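Local coordinates for TT1561 protein (Thermus thermophilus, PDB 1UF3), which is of unknown function but binds calcium and, as a member of the calcineurin-like metallophosphoesterase superfamily, is probably a phosphoesterase, at residues K23-A28 and S60-P65; A54-L59 and P92-V97; H174-H179 and S199-P204. All blocks are in the same frame, centred on the assembly; numbering follows the deposited sequence.

Contact 1 (K23-A28 and S60-P65); sequences KFVKLA and SEAHLP
Val-25 and Ala-28 pack against Ala-62 and Leu-64, joining two successive beta-alpha-beta crossovers of the metallophosphoesterase fold. Segment 23-28 belongs to the helical connection between parallel strands 7-12 and 35-39. The other segment, 60-65, is the loop that leads from helix 49-59 into parallel strand 66-69.

The contact across the segments is apolar and falls into two patches. In the first, the CG1 branch of Val-25 lies anti to its own backbone N (chi1 168°), which brings this methyl over the start of Ala-62, 3.7 Å from Ala-62 N and 4.0 Å from Ala-62 CB. The CB of Glu-61 borders the same methyl while the carboxylate turns away from it. In the second, one branch of Leu-64 comes up against a bare methyl: Leu-64 CD1 is 3.6 Å from Ala-28 CB. Ala-28 also touches Leu-9 of strand 7-12, and the Leu-64 side chain is about 7 Å from a bound calcium ion.

An aromatic contact leads to another chain: the ring of His-63, a residue with left-handed backbone conformation, meets that of Tyr-108 of a second subunit, the planes at about 65°. The polar interaction stays within the loop, where the ring is held by a bond from His-63 ND1 to Glu-61 O, 3.1 Å long with an N-H...O angle of 154°, in which the donor sits well above the plane of the carbonyl.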
loop_
_atom_site.group_PDB
_atom_site.type_symbol
_atom_site.label_atom_id
_atom_site.label_comp_id
_atom_site.label_asym_id
_atom_site.label_seq_id
_atom_site.Cartn_x
_atom_site.Cartn_y
_atom_site.Cartn_z
ATOM N N LYS A 23 -23.069 -3.441 11.402
ATOM C CA LYS A 23 -21.993 -4.073 12.168
ATOM C C LYS A 23 -21.261 -5.030 11.222
ATOM O O LYS A 23 -20.036 -5.142 11.253
ATOM C CB LYS A 23 -22.554 -4.860 13.361
ATOM C CG LYS A 23 -23.178 -4.004 14.477
ATOM C CD LYS A 23 -23.928 -4.898 15.476
ATOM C CE LYS A 23 -24.500 -4.126 16.663
ATOM N NZ LYS A 23 -23.474 -3.776 17.685
ATOM N N PHE A 24 -22.039 -5.704 10.381
ATOM C CA PHE A 24 -21.518 -6.659 9.402
ATOM C C PHE A 24 -20.533 -5.947 8.469
ATOM O O PHE A 24 -19.417 -6.413 8.254
ATOM C CB PHE A 24 -22.675 -7.251 8.588
ATOM C CG PHE A 24 -22.236 -8.165 7.465
ATOM C CD1 PHE A 24 -21.700 -9.421 7.733
ATOM C CD2 PHE A 24 -22.341 -7.753 6.139
ATOM C CE1 PHE A 24 -21.266 -10.265 6.696
ATOM C CE2 PHE A 24 -21.912 -8.586 5.085
ATOM C CZ PHE A 24 -21.371 -9.848 5.369
ATOM N N VAL A 25 -20.959 -4.811 7.933
ATOM C CA VAL A 25 -20.127 -4.014 7.033
ATOM C C VAL A 25 -18.852 -3.543 7.725
ATOM O O VAL A 25 -17.773 -3.570 7.121
ATOM C CB VAL A 25 -20.926 -2.805 6.488
ATOM C CG1 VAL A 25 -20.008 -1.816 5.790
ATOM C CG2 VAL A 25 -21.983 -3.308 5.526
ATOM N N LYS A 26 -18.960 -3.130 8.986
ATOM C CA LYS A 26 -17.789 -2.678 9.730
ATOM C C LYS A 26 -16.806 -3.791 10.100
ATOM O O LYS A 26 -15.738 -3.529 10.649
ATOM C CB LYS A 26 -18.217 -1.946 10.995
ATOM C CG LYS A 26 -18.982 -0.691 10.708
ATOM C CD LYS A 26 -18.994 0.216 11.921
ATOM C CE LYS A 26 -19.713 1.512 11.622
ATOM N NZ LYS A 26 -19.828 2.357 12.849
ATOM N N LEU A 27 -17.162 -5.031 9.794
ATOM C CA LEU A 27 -16.294 -6.161 10.084
ATOM C C LEU A 27 -15.244 -6.328 8.996
ATOM O O LEU A 27 -14.168 -6.876 9.239
ATOM C CB LEU A 27 -17.081 -7.469 10.102
ATOM C CG LEU A 27 -18.240 -7.742 11.039
ATOM C CD1 LEU A 27 -18.827 -9.071 10.629
ATOM C CD2 LEU A 27 -17.773 -7.787 12.472
ATOM N N ALA A 28 -15.589 -5.894 7.787
ATOM C CA ALA A 28 -14.715 -6.068 6.643
ATOM C C ALA A 28 -13.285 -5.557 6.795
ATOM O O ALA A 28 -12.352 -6.294 6.524
ATOM C CB ALA A 28 -15.377 -5.466 5.380
ATOM N N SER A 60 -22.995 0.113 0.940
ATOM C CA SER A 60 -22.063 0.870 0.097
ATOM C C SER A 60 -20.839 1.395 0.845
ATOM O O SER A 60 -19.814 1.697 0.227
ATOM C CB SER A 60 -22.790 2.047 -0.580
ATOM O OG SER A 60 -22.925 3.145 0.324
ATOM N N GLU A 61 -20.927 1.495 2.168
ATOM C CA GLU A 61 -19.804 1.980 2.970
ATOM C C GLU A 61 -18.578 1.047 2.944
ATOM O O GLU A 61 -17.448 1.471 3.210
ATOM C CB GLU A 61 -20.247 2.168 4.424
ATOM C CG GLU A 61 -21.377 3.187 4.603
ATOM C CD GLU A 61 -20.868 4.552 5.012
ATOM O OE1 GLU A 61 -19.872 5.022 4.409
ATOM O OE2 GLU A 61 -21.467 5.156 5.931
ATOM N N ALA A 62 -18.815 -0.225 2.649
ATOM C CA ALA A 62 -17.744 -1.216 2.585
ATOM C C ALA A 62 -16.617 -0.864 1.608
ATOM O O ALA A 62 -15.446 -1.085 1.910
ATOM C CB ALA A 62 -18.323 -2.559 2.196
ATOM N N HIS A 63 -16.977 -0.331 0.443
ATOM C CA HIS A 63 -15.987 -0.018 -0.596
ATOM C C HIS A 63 -15.222 -1.289 -0.966
ATOM O O HIS A 63 -13.993 -1.283 -0.980
ATOM C CB HIS A 63 -14.977 1.036 -0.130
ATOM C CG HIS A 63 -15.504 2.434 -0.172
ATOM N ND1 HIS A 63 -16.156 3.018 0.894
ATOM C CD2 HIS A 63 -15.518 3.348 -1.170
ATOM C CE1 HIS A 63 -16.551 4.231 0.553
ATOM N NE2 HIS A 63 -16.177 4.456 -0.694
ATOM N N LEU A 64 -15.955 -2.369 -1.240
ATOM C CA LEU A 64 -15.375 -3.662 -1.615
ATOM C C LEU A 64 -16.262 -4.354 -2.642
ATOM O O LEU A 64 -17.476 -4.142 -2.670
ATOM C CB LEU A 64 -15.274 -4.619 -0.398
ATOM C CG LEU A 64 -14.284 -4.462 0.769
ATOM C CD1 LEU A 64 -14.634 -5.480 1.853
ATOM C CD2 LEU A 64 -12.821 -4.663 0.293
ATOM N N PRO A 65 -15.666 -5.195 -3.506
ATOM C CA PRO A 65 -16.510 -5.886 -4.480
ATOM C C PRO A 65 -17.618 -6.530 -3.646
ATOM O O PRO A 65 -17.334 -7.079 -2.581
ATOM C CB PRO A 65 -15.565 -6.922 -5.078
ATOM C CG PRO A 65 -14.260 -6.176 -5.093
ATOM C CD PRO A 65 -14.239 -5.513 -3.716
#

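Contact 2 (A54-L59 and P92-V97); sequences AFFRIL and PEMRNV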
loop_
_atom_site.group_PDB
_atom_site.type_symbol
_atom_site.label_atom_id
_atom_site.label_comp_id
_atom_site.label_asym_id
_atom_site.label_seq_id
_atom_site.Cartn_x
_atom_site.Cartn_y
_atom_site.Cartn_z
ATOM N N ALA A 54 -32.005 2.590 2.069
ATOM C CA ALA A 54 -31.238 2.733 3.308
ATOM C C ALA A 54 -30.271 1.551 3.475
ATOM O O ALA A 54 -29.137 1.721 3.914
ATOM C CB ALA A 54 -32.188 2.826 4.514
ATOM N N PHE A 55 -30.759 0.358 3.130
ATOM C CA PHE A 55 -29.988 -0.892 3.185
ATOM C C PHE A 55 -28.710 -0.746 2.301
ATOM O O PHE A 55 -27.598 -0.947 2.756
ATOM C CB PHE A 55 -30.863 -2.034 2.648
ATOM C CG PHE A 55 -30.221 -3.385 2.723
ATOM C CD1 PHE A 55 -30.433 -4.209 3.831
ATOM C CD2 PHE A 55 -29.406 -3.846 1.683
ATOM C CE1 PHE A 55 -29.842 -5.484 3.906
ATOM C CE2 PHE A 55 -28.810 -5.112 1.746
ATOM C CZ PHE A 55 -29.029 -5.934 2.861
ATOM N N PHE A 56 -28.900 -0.389 1.037
ATOM C CA PHE A 56 -27.782 -0.206 0.106
ATOM C C PHE A 56 -26.819 0.919 0.482
ATOM O O PHE A 56 -25.607 0.825 0.252
ATOM C CB PHE A 56 -28.342 -0.006 -1.292
ATOM C CG PHE A 56 -28.905 -1.260 -1.882
ATOM C CD1 PHE A 56 -30.094 -1.246 -2.579
ATOM C CD2 PHE A 56 -28.224 -2.473 -1.736
ATOM C CE1 PHE A 56 -30.613 -2.412 -3.131
ATOM C CE2 PHE A 56 -28.738 -3.642 -2.288
ATOM C CZ PHE A 56 -29.936 -3.608 -2.985
ATOM N N ARG A 57 -27.338 1.977 1.092
ATOM C CA ARG A 57 -26.481 3.080 1.511
ATOM C C ARG A 57 -25.481 2.572 2.554
ATOM O O ARG A 57 -24.292 2.921 2.530
ATOM C CB ARG A 57 -27.333 4.201 2.106
ATOM C CG ARG A 57 -26.536 5.413 2.512
ATOM C CD ARG A 57 -26.898 6.625 1.665
ATOM N NE ARG A 57 -25.923 7.701 1.862
ATOM C CZ ARG A 57 -25.914 8.850 1.191
ATOM N NH1 ARG A 57 -26.836 9.094 0.265
ATOM N NH2 ARG A 57 -24.970 9.750 1.442
ATOM N N ILE A 58 -25.977 1.755 3.478
ATOM C CA ILE A 58 -25.144 1.180 4.530
ATOM C C ILE A 58 -24.160 0.166 3.934
ATOM O O ILE A 58 -22.994 0.170 4.287
ATOM C CB ILE A 58 -26.032 0.492 5.623
ATOM C CG1 ILE A 58 -26.526 1.558 6.605
ATOM C CG2 ILE A 58 -25.252 -0.617 6.361
ATOM C CD1 ILE A 58 -27.744 1.139 7.411
ATOM N N LEU A 59 -24.628 -0.674 3.016
ATOM C CA LEU A 59 -23.751 -1.675 2.397
ATOM C C LEU A 59 -22.650 -1.011 1.574
ATOM O O LEU A 59 -21.518 -1.495 1.535
ATOM C CB LEU A 59 -24.555 -2.591 1.494
ATOM C CG LEU A 59 -24.150 -4.056 1.315
ATOM C CD1 LEU A 59 -24.720 -4.517 -0.003
ATOM C CD2 LEU A 59 -22.660 -4.256 1.347
ATOM N N PRO A 92 -20.064 1.230 -8.531
ATOM C CA PRO A 92 -20.046 0.095 -9.454
ATOM C C PRO A 92 -19.356 -1.184 -8.960
ATOM O O PRO A 92 -19.404 -2.199 -9.633
ATOM C CB PRO A 92 -19.428 0.689 -10.742
ATOM C CG PRO A 92 -18.495 1.742 -10.216
ATOM C CD PRO A 92 -19.309 2.378 -9.070
ATOM N N GLU A 93 -18.756 -1.145 -7.780
ATOM C CA GLU A 93 -18.148 -2.345 -7.231
ATOM C C GLU A 93 -19.241 -3.236 -6.618
ATOM O O GLU A 93 -18.982 -4.389 -6.285
ATOM C CB GLU A 93 -17.097 -2.018 -6.171
ATOM C CG GLU A 93 -17.617 -1.405 -4.872
ATOM C CD GLU A 93 -17.993 0.066 -5.021
ATOM O OE1 GLU A 93 -18.051 0.764 -3.998
ATOM O OE2 GLU A 93 -18.225 0.524 -6.155
HETATM N N MSE A 94 -20.465 -2.709 -6.497
HETATM C CA MSE A 94 -21.583 -3.476 -5.928
HETATM C C MSE A 94 -22.342 -4.051 -7.078
HETATM O O MSE A 94 -22.407 -3.445 -8.151
HETATM C CB MSE A 94 -22.516 -2.575 -5.111
HETATM C CG MSE A 94 -21.813 -1.897 -4.000
HETATM SE SE MSE A 94 -22.931 -0.544 -3.147
HETATM C CE MSE A 94 -24.160 -1.793 -2.249
ATOM N N ARG A 95 -22.955 -5.203 -6.867
ATOM C CA ARG A 95 -23.653 -5.826 -7.952
ATOM C C ARG A 95 -24.699 -6.874 -7.590
ATOM O O ARG A 95 -24.395 -7.886 -6.942
ATOM C CB ARG A 95 -22.621 -6.476 -8.899
ATOM C CG ARG A 95 -23.202 -7.080 -10.180
ATOM C CD ARG A 95 -24.001 -6.046 -11.013
ATOM N NE ARG A 95 -24.004 -6.341 -12.443
ATOM C CZ ARG A 95 -25.085 -6.420 -13.218
ATOM N NH1 ARG A 95 -26.296 -6.237 -12.717
ATOM N NH2 ARG A 95 -24.950 -6.658 -14.518
ATOM N N ASN A 96 -25.925 -6.618 -8.035
ATOM C CA ASN A 96 -27.006 -7.560 -7.874
ATOM C C ASN A 96 -26.703 -8.543 -9.002
ATOM O O ASN A 96 -26.711 -8.149 -10.162
ATOM C CB ASN A 96 -28.353 -6.886 -8.149
ATOM C CG ASN A 96 -29.298 -7.788 -8.851
ATOM O OD1 ASN A 96 -29.498 -8.922 -8.427
ATOM N ND2 ASN A 96 -29.897 -7.309 -9.945
ATOM N N VAL A 97 -26.419 -9.800 -8.670
ATOM C CA VAL A 97 -26.110 -10.791 -9.696
ATOM C C VAL A 97 -27.292 -11.690 -10.046
ATOM O O VAL A 97 -27.152 -12.657 -10.796
ATOM C CB VAL A 97 -24.855 -11.645 -9.306
ATOM C CG1 VAL A 97 -23.584 -10.751 -9.341
ATOM C CG2 VAL A 97 -25.015 -12.238 -7.905
#
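The C-terminal turns of helix 49-59, the crossover helix between parallel strands 35-39 and 66-69, meet edge strand 94-96 through one long side chain, that of Met-94, present as selenomethionine. Its terminal methyl does all the close touching. The chain leaves the strand toward the helix, runs extended through chi2 and then bends at the selenium (chi3 72°), which sets CE into the notch between Phe-56 and Leu-59.

There Met-94 CE lies 3.6 Å from Leu-59 CD1 and 3.8 Å from Leu-59 CB, the two side chains running alongside each other in opposite senses. The same methyl also approaches Phe-56, both at the backbone, with Met-94 CE 3.9 Å from Phe-56 O, and at the ring, where Met-94 CE is 4.2 Å from Phe-56 CD2 in an oblique approach. Phe-56 CD2 also lies at the edge of the Phe-55 ring, in that ring's plane. The three residues in contact are buried, and the contact between them is dispersive.

Tyr-68 of strand 66-69 touches both elements, packing on Leu-59 and Met-94 and meeting the ring of Phe-56. Val-87 of helix 77-90 also packs on Met-94, and backbone hydrogen bonding between Arg-95 and Tyr-68 ties strand 94-96 to strand 66-69, so that the methionine fills a junction of two helices and the sheet margin.

Contact 3 (H174-H179 and S199-P204); sequences HLIKTH and SWVVVP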
loop_
_atom_site.group_PDB
_atom_site.type_symbol
_atom_site.label_atom_id
_atom_site.label_comp_id
_atom_site.label_asym_id
_atom_site.label_seq_id
_atom_site.Cartn_x
_atom_site.Cartn_y
_atom_site.Cartn_z
ATOM N N HIS A 174 -28.798 -30.238 -8.940
ATOM C CA HIS A 174 -28.564 -30.581 -10.337
ATOM C C HIS A 174 -27.848 -29.455 -11.110
ATOM O O HIS A 174 -26.987 -29.730 -11.952
ATOM C CB HIS A 174 -29.897 -30.951 -10.998
ATOM C CG HIS A 174 -29.762 -31.438 -12.408
ATOM N ND1 HIS A 174 -30.143 -30.682 -13.498
ATOM C CD2 HIS A 174 -29.267 -32.597 -12.908
ATOM C CE1 HIS A 174 -29.885 -31.353 -14.609
ATOM N NE2 HIS A 174 -29.352 -32.519 -14.279
ATOM N N LEU A 175 -28.186 -28.203 -10.806
ATOM C CA LEU A 175 -27.559 -27.043 -11.459
ATOM C C LEU A 175 -26.116 -26.975 -10.978
ATOM O O LEU A 175 -25.201 -26.660 -11.728
ATOM C CB LEU A 175 -28.263 -25.739 -11.062
ATOM C CG LEU A 175 -29.749 -25.506 -11.353
ATOM C CD1 LEU A 175 -30.222 -24.258 -10.582
ATOM C CD2 LEU A 175 -29.981 -25.343 -12.852
ATOM N N ILE A 176 -25.913 -27.248 -9.700
ATOM C CA ILE A 176 -24.566 -27.220 -9.171
ATOM C C ILE A 176 -23.746 -28.333 -9.828
ATOM O O ILE A 176 -22.595 -28.114 -10.216
ATOM C CB ILE A 176 -24.583 -27.371 -7.653
ATOM C CG1 ILE A 176 -25.315 -26.167 -7.047
ATOM C CG2 ILE A 176 -23.167 -27.494 -7.125
ATOM C CD1 ILE A 176 -25.352 -26.146 -5.556
ATOM N N LYS A 177 -24.345 -29.511 -10.000
ATOM C CA LYS A 177 -23.624 -30.620 -10.615
ATOM C C LYS A 177 -23.320 -30.345 -12.088
ATOM O O LYS A 177 -22.290 -30.768 -12.607
ATOM C CB LYS A 177 -24.425 -31.924 -10.490
ATOM C CG LYS A 177 -24.454 -32.509 -9.080
ATOM C CD LYS A 177 -25.268 -33.805 -9.033
ATOM C CE LYS A 177 -25.341 -34.355 -7.617
ATOM N NZ LYS A 177 -25.749 -35.795 -7.601
ATOM N N THR A 178 -24.215 -29.630 -12.761
ATOM C CA THR A 178 -24.008 -29.312 -14.177
ATOM C C THR A 178 -22.933 -28.231 -14.406
ATOM O O THR A 178 -22.059 -28.376 -15.261
ATOM C CB THR A 178 -25.332 -28.851 -14.818
ATOM O OG1 THR A 178 -26.340 -29.848 -14.594
ATOM C CG2 THR A 178 -25.168 -28.648 -16.315
ATOM N N HIS A 179 -22.996 -27.152 -13.637
ATOM C CA HIS A 179 -22.045 -26.048 -13.785
ATOM C C HIS A 179 -20.726 -26.209 -13.042
ATOM O O HIS A 179 -19.759 -25.487 -13.309
ATOM C CB HIS A 179 -22.719 -24.744 -13.361
ATOM C CG HIS A 179 -23.553 -24.127 -14.440
ATOM N ND1 HIS A 179 -23.006 -23.361 -15.453
ATOM C CD2 HIS A 179 -24.867 -24.266 -14.736
ATOM C CE1 HIS A 179 -23.949 -23.066 -16.331
ATOM N NE2 HIS A 179 -25.085 -23.604 -15.921
ATOM N N SER A 199 -17.830 -29.043 -5.960
ATOM C CA SER A 199 -18.317 -27.724 -5.518
ATOM C C SER A 199 -18.393 -27.560 -4.007
ATOM O O SER A 199 -18.920 -28.422 -3.318
ATOM C CB SER A 199 -19.719 -27.441 -6.070
ATOM O OG SER A 199 -19.830 -27.670 -7.464
ATOM N N TRP A 200 -17.871 -26.446 -3.502
ATOM C CA TRP A 200 -17.901 -26.128 -2.082
ATOM C C TRP A 200 -19.208 -25.359 -1.817
ATOM O O TRP A 200 -19.401 -24.247 -2.316
ATOM C CB TRP A 200 -16.696 -25.264 -1.715
ATOM C CG TRP A 200 -16.558 -24.912 -0.246
ATOM C CD1 TRP A 200 -16.869 -25.709 0.825
ATOM C CD2 TRP A 200 -15.969 -23.720 0.307
ATOM N NE1 TRP A 200 -16.506 -25.100 1.993
ATOM C CE2 TRP A 200 -15.950 -23.878 1.711
ATOM C CE3 TRP A 200 -15.448 -22.543 -0.249
ATOM C CZ2 TRP A 200 -15.433 -22.911 2.565
ATOM C CZ3 TRP A 200 -14.919 -21.563 0.616
ATOM C CH2 TRP A 200 -14.917 -21.757 2.000
ATOM N N VAL A 201 -20.119 -25.963 -1.064
ATOM C CA VAL A 201 -21.393 -25.315 -0.754
ATOM C C VAL A 201 -21.352 -24.798 0.668
ATOM O O VAL A 201 -21.142 -25.555 1.629
ATOM C CB VAL A 201 -22.570 -26.271 -0.911
ATOM C CG1 VAL A 201 -23.881 -25.544 -0.585
ATOM C CG2 VAL A 201 -22.595 -26.818 -2.308
ATOM N N VAL A 202 -21.558 -23.495 0.790
ATOM C CA VAL A 202 -21.504 -22.811 2.065
ATOM C C VAL A 202 -22.807 -22.128 2.473
ATOM O O VAL A 202 -23.465 -21.461 1.666
ATOM C CB VAL A 202 -20.391 -21.712 2.057
ATOM C CG1 VAL A 202 -20.414 -20.926 3.382
ATOM C CG2 VAL A 202 -18.998 -22.359 1.808
ATOM N N VAL A 203 -23.166 -22.332 3.736
ATOM C CA VAL A 203 -24.327 -21.702 4.353
ATOM C C VAL A 203 -23.555 -20.746 5.244
ATOM O O VAL A 203 -22.997 -21.134 6.271
ATOM C CB VAL A 203 -25.153 -22.736 5.179
ATOM C CG1 VAL A 203 -26.174 -22.033 6.031
ATOM C CG2 VAL A 203 -25.849 -23.707 4.227
ATOM N N PRO A 204 -23.462 -19.478 4.832
ATOM C CA PRO A 204 -22.719 -18.491 5.609
ATOM C C PRO A 204 -23.319 -18.058 6.926
ATOM O O PRO A 204 -22.625 -17.500 7.763
ATOM C CB PRO A 204 -22.571 -17.338 4.624
ATOM C CG PRO A 204 -23.849 -17.395 3.872
ATOM C CD PRO A 204 -23.986 -18.882 3.590
#
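Ile-176, on the inner side of helix 170-179, packs its two arms onto Ser-199 and Val-201 of strand 199-203. The helix is the crossover of a beta-alpha-beta unit in the second sheet of the metallophosphoesterase fold: it connects parallel strands 151-155 and 183-186, and strand 199-203 lies next to 183-186, also parallel to it.

The branches of Ile-176 divide the work. CG2 stands anti to the backbone N and comes down on the serine, with Ile-176 CG2 3.4 Å from Ser-199 OG and 3.6 Å from Ser-199 CB. The longer arm, extended through chi2 (-177°), carries the delta methyl further along the strand, where Ile-176 CD1 reaches to 4.3 Å from Val-201 CG2. Ser-199 and Val-201 both turn to the helix, as alternate residues of a strand do, while Trp-200 between them turns the other way.

In the next shell, the hydroxyl that lies under the isoleucine methyl is hydrogen-bonded to Pro-181 O, just ahead of strand 183-186, so this buried oxygen has a partner despite its apolar neighbour. Val-184 and Pro-159 also touch Ile-176, and Leu-164 and Leu-196 pack on Val-201. Leu-175 turns to helix 133-140, and the ring of His-179 stacks on Trp-144.

Farther out, on the helix itself, Thr-178 returns its side chain to the preceding turn. His-174 O accepts two bonds from this residue, arriving from opposite faces of the carbonyl plane: Thr-178 N at 2.9 Å and Thr-178 OG1 at 2.7 Å from His-174 O.

Contacts 1 and 2 lie on one sheet and touch each other: helix 49-59 of contact 2 runs straight into loop 60-65 of contact 1, Ser-60 CA lies 3.6 Å from Met-94 SE, and Val-25 CG2 is 3.9 Å from Leu-59 CA. Contact 3 belongs to the other sheet, across the chain's centre, with its centre about 25 Å from that of contact 1. All three are chiefly buried, though contact 1 reaches an exposed margin at Glu-61. Their chemistry varies: methyls of short and branched aliphatic side chains between helix and loop in contact 1, the terminal methyl of one long, unbranched side chain among larger groups in contact 2, and a branched side chain beside a hydroxyl in contact 3.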